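PDB 3GNE: VAL-1 from Chlorella virus, which catalyses the eliminative cleavage of alginate, as a viral alginate lyase of polysaccharide lyase family 14. Local coordinates for residues A[116-121]-A[126-131]. Residues are numbered along the deposited sequence; the frame is centred on the assembly and turned at random.
Sequences RIMWQE and IDYIYP. With FLC (citrate anion), chain C.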
loop_
_atom_site.group_PDB
_atom_site.type_symbol
_atom_site.label_atom_id
_atom_site.label_comp_id
_atom_site.label_asym_id
_atom_site.label_seq_id
_atom_site.Cartn_x
_atom_site.Cartn_y
_atom_site.Cartn_z
ATOM N N ARG A 116 2.532 3.524 1.465
ATOM C CA ARG A 116 2.298 2.151 1.060
ATOM C C ARG A 116 2.849 1.171 2.081
ATOM O O ARG A 116 3.758 1.474 2.837
ATOM C CB ARG A 116 2.977 1.857 -0.273
ATOM C CG ARG A 116 2.221 2.477 -1.453
ATOM C CD ARG A 116 2.858 2.057 -2.804
ATOM N NE ARG A 116 4.156 2.808 -2.910
ATOM C CZ ARG A 116 5.054 2.615 -3.871
ATOM N NH1 ARG A 116 4.841 1.663 -4.807
ATOM N NH2 ARG A 116 6.188 3.333 -3.945
ATOM N N ILE A 117 2.293 -0.044 2.035
ATOM C CA ILE A 117 2.881 -1.168 2.738
ATOM C C ILE A 117 3.857 -1.878 1.824
ATOM O O ILE A 117 3.506 -2.206 0.648
ATOM C CB ILE A 117 1.766 -2.183 3.111
ATOM C CG1 ILE A 117 0.822 -1.615 4.177
ATOM C CG2 ILE A 117 2.403 -3.505 3.535
ATOM C CD1 ILE A 117 1.438 -1.464 5.574
ATOM N N MET A 118 5.051 -2.156 2.332
ATOM C CA MET A 118 5.953 -3.117 1.725
ATOM C C MET A 118 6.187 -4.287 2.686
ATOM O O MET A 118 6.257 -4.127 3.894
ATOM C CB MET A 118 7.346 -2.555 1.438
ATOM C CG MET A 118 7.394 -1.787 0.110
ATOM S SD MET A 118 9.081 -1.187 -0.208
ATOM C CE MET A 118 9.957 -2.706 -0.578
ATOM N N TRP A 119 6.350 -5.468 2.080
ATOM C CA TRP A 119 6.956 -6.573 2.822
ATOM C C TRP A 119 8.470 -6.451 2.709
ATOM O O TRP A 119 8.968 -5.701 1.853
ATOM C CB TRP A 119 6.445 -7.925 2.382
ATOM C CG TRP A 119 7.035 -8.574 1.152
ATOM C CD1 TRP A 119 8.189 -9.308 1.112
ATOM C CD2 TRP A 119 6.520 -8.567 -0.192
ATOM N NE1 TRP A 119 8.450 -9.771 -0.167
ATOM C CE2 TRP A 119 7.417 -9.317 -0.987
ATOM C CE3 TRP A 119 5.400 -7.997 -0.802
ATOM C CZ2 TRP A 119 7.240 -9.533 -2.351
ATOM C CZ3 TRP A 119 5.215 -8.203 -2.149
ATOM C CH2 TRP A 119 6.123 -8.961 -2.922
ATOM N N GLN A 120 9.176 -7.189 3.550
ATOM C CA GLN A 120 10.614 -7.139 3.638
ATOM C C GLN A 120 11.131 -8.570 3.681
ATOM O O GLN A 120 10.395 -9.542 3.684
ATOM C CB GLN A 120 11.044 -6.438 4.937
ATOM C CG GLN A 120 10.505 -4.986 5.024
ATOM C CD GLN A 120 11.336 -4.077 4.130
ATOM O OE1 GLN A 120 11.070 -3.893 2.897
ATOM N NE2 GLN A 120 12.303 -3.491 4.754
ATOM N N GLU A 121 12.455 -8.712 3.696
ATOM C CA GLU A 121 13.073 -9.988 3.945
ATOM C C GLU A 121 12.429 -10.699 5.147
ATOM O O GLU A 121 12.042 -10.062 6.118
ATOM C CB GLU A 121 14.557 -9.788 4.287
ATOM C CG GLU A 121 15.405 -9.316 3.125
ATOM C CD GLU A 121 16.815 -9.076 3.599
ATOM O OE1 GLU A 121 17.338 -7.971 3.355
ATOM O OE2 GLU A 121 17.393 -10.009 4.184
ATOM N N ILE A 126 7.137 -2.906 6.414
ATOM C CA ILE A 126 7.411 -1.489 6.691
ATOM C C ILE A 126 6.301 -0.651 6.089
ATOM O O ILE A 126 5.580 -1.028 5.186
ATOM C CB ILE A 126 8.748 -0.993 6.082
ATOM C CG1 ILE A 126 8.824 -1.290 4.582
ATOM C CG2 ILE A 126 9.939 -1.607 6.813
ATOM C CD1 ILE A 126 9.933 -0.515 3.863
ATOM N N ASP A 127 6.181 0.583 6.655
ATOM C CA ASP A 127 5.533 1.692 6.007
ATOM C C ASP A 127 6.502 2.265 4.972
ATOM O O ASP A 127 7.686 2.341 5.261
ATOM C CB ASP A 127 5.208 2.745 7.073
ATOM C CG ASP A 127 4.246 3.799 6.625
ATOM O OD1 ASP A 127 3.656 3.656 5.508
ATOM O OD2 ASP A 127 4.113 4.805 7.318
ATOM N N TYR A 128 6.029 2.639 3.801
ATOM C CA TYR A 128 6.922 3.069 2.724
ATOM C C TYR A 128 6.338 4.334 2.071
ATOM O O TYR A 128 5.281 4.273 1.435
ATOM C CB TYR A 128 7.044 1.927 1.735
ATOM C CG TYR A 128 8.075 2.153 0.652
ATOM C CD1 TYR A 128 9.439 2.298 0.995
ATOM C CD2 TYR A 128 7.680 2.204 -0.689
ATOM C CE1 TYR A 128 10.408 2.512 0.017
ATOM C CE2 TYR A 128 8.659 2.381 -1.671
ATOM C CZ TYR A 128 10.007 2.540 -1.334
ATOM O OH TYR A 128 10.990 2.715 -2.269
ATOM N N ILE A 129 6.999 5.437 2.276
ATOM C CA ILE A 129 6.446 6.755 1.955
ATOM C C ILE A 129 7.241 7.438 0.865
ATOM O O ILE A 129 8.468 7.551 0.971
ATOM C CB ILE A 129 6.437 7.639 3.232
ATOM C CG1 ILE A 129 5.564 6.976 4.298
ATOM C CG2 ILE A 129 5.960 9.069 2.885
ATOM C CD1 ILE A 129 5.473 7.768 5.611
ATOM N N TYR A 130 6.566 7.992 -0.133
ATOM C CA TYR A 130 7.152 8.958 -1.058
ATOM C C TYR A 130 6.551 10.313 -0.669
ATOM O O TYR A 130 5.329 10.502 -0.901
ATOM C CB TYR A 130 6.790 8.670 -2.507
ATOM C CG TYR A 130 7.748 7.784 -3.288
ATOM C CD1 TYR A 130 7.932 6.429 -2.966
ATOM C CD2 TYR A 130 8.410 8.283 -4.401
ATOM C CE1 TYR A 130 8.807 5.632 -3.723
ATOM C CE2 TYR A 130 9.278 7.487 -5.129
ATOM C CZ TYR A 130 9.468 6.170 -4.794
ATOM O OH TYR A 130 10.337 5.426 -5.578
ATOM N N PRO A 131 7.328 11.199 -0.078
ATOM C CA PRO A 131 6.787 12.530 0.265
ATOM C C PRO A 131 6.895 13.498 -0.903
ATOM O O PRO A 131 7.594 13.205 -1.876
ATOM C CB PRO A 131 7.734 12.952 1.422
ATOM C CG PRO A 131 9.072 12.361 0.978
ATOM C CD PRO A 131 8.741 11.039 0.317
HETATM C CAC FLC C . 8.016 1.972 -6.634
HETATM C CA FLC C . 9.270 1.829 -7.475
HETATM C CB FLC C . 10.333 1.033 -6.706
HETATM C CBC FLC C . 10.654 1.836 -5.447
HETATM C CG FLC C . 11.579 0.921 -7.579
HETATM C CGC FLC C . 12.740 0.153 -6.931
HETATM O OA1 FLC C . 7.382 0.970 -6.348
HETATM O OA2 FLC C . 7.707 3.095 -6.280
HETATM O OB1 FLC C . 10.233 1.379 -4.367
HETATM O OB2 FLC C . 11.264 2.929 -5.570
HETATM O OG1 FLC C . 12.753 0.005 -5.712
HETATM O OG2 FLC C . 13.658 -0.243 -7.706
HETATM O OHB FLC C . 9.827 -0.261 -6.432
HETATM O O HOH W 1 5.112 4.861 -1.325
#
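Arg116 pairs with Tyr128, and Met118 with Ile126, in the antiparallel hairpin of strands 112-119 and 125-130. Both are hydrogen-bonded pairs, so four backbone bonds tie the strands. The shortest is Tyr128 N to Arg116 O at 2.7 Å. The longest is Met118 N to Ile126 O at 3.1 Å. Ile117 and Asp127 form the non-hydrogen-bonded pair between them.

Among the apolar contacts, Met118 in one of its two conformers lays SD over the centre of one face of the Tyr128 ring, 3.5 Å from its centroid and 9° off the normal. This Met-aromatic contact may not always be made. Met118 CB also touches Ile126 CG1 at 3.7 Å.

The polar ends gather round a citrate, probably from the crystallisation liquor. The Arg116 chain runs alongside Tyr128. A bend about CG-CD (chi3 -72°) brings its guanidinium beside the Tyr128 ring, the two planes 47° apart. Two bonds grip one carboxylate, Arg116 NH2 to citrate OA2 at 2.8 Å and Arg116 NH1 to citrate OA1 at 3.1 Å. Tyr128 OH donates to citrate OB1 of a second carboxylate at 2.6 Å, and Tyr130 OH donates to OB2 of the same group. One water accepts from Arg116 NE and donates to Tyr128 O, tying a second guanidinium edge to the partner strand. Lys92 and His147 also bind the citrate. The site is consistent with a pocket for the acidic sugars of alginate.

On the other face of the sheet, Ile117 packs on Ile168 and Ile170 of strand 166-173, and Asp127 OD2 is hydrogen-bonded to Ser188 OG. The hairpin lies within a seven-stranded antiparallel sheet, between strands 91-99 and 149-151.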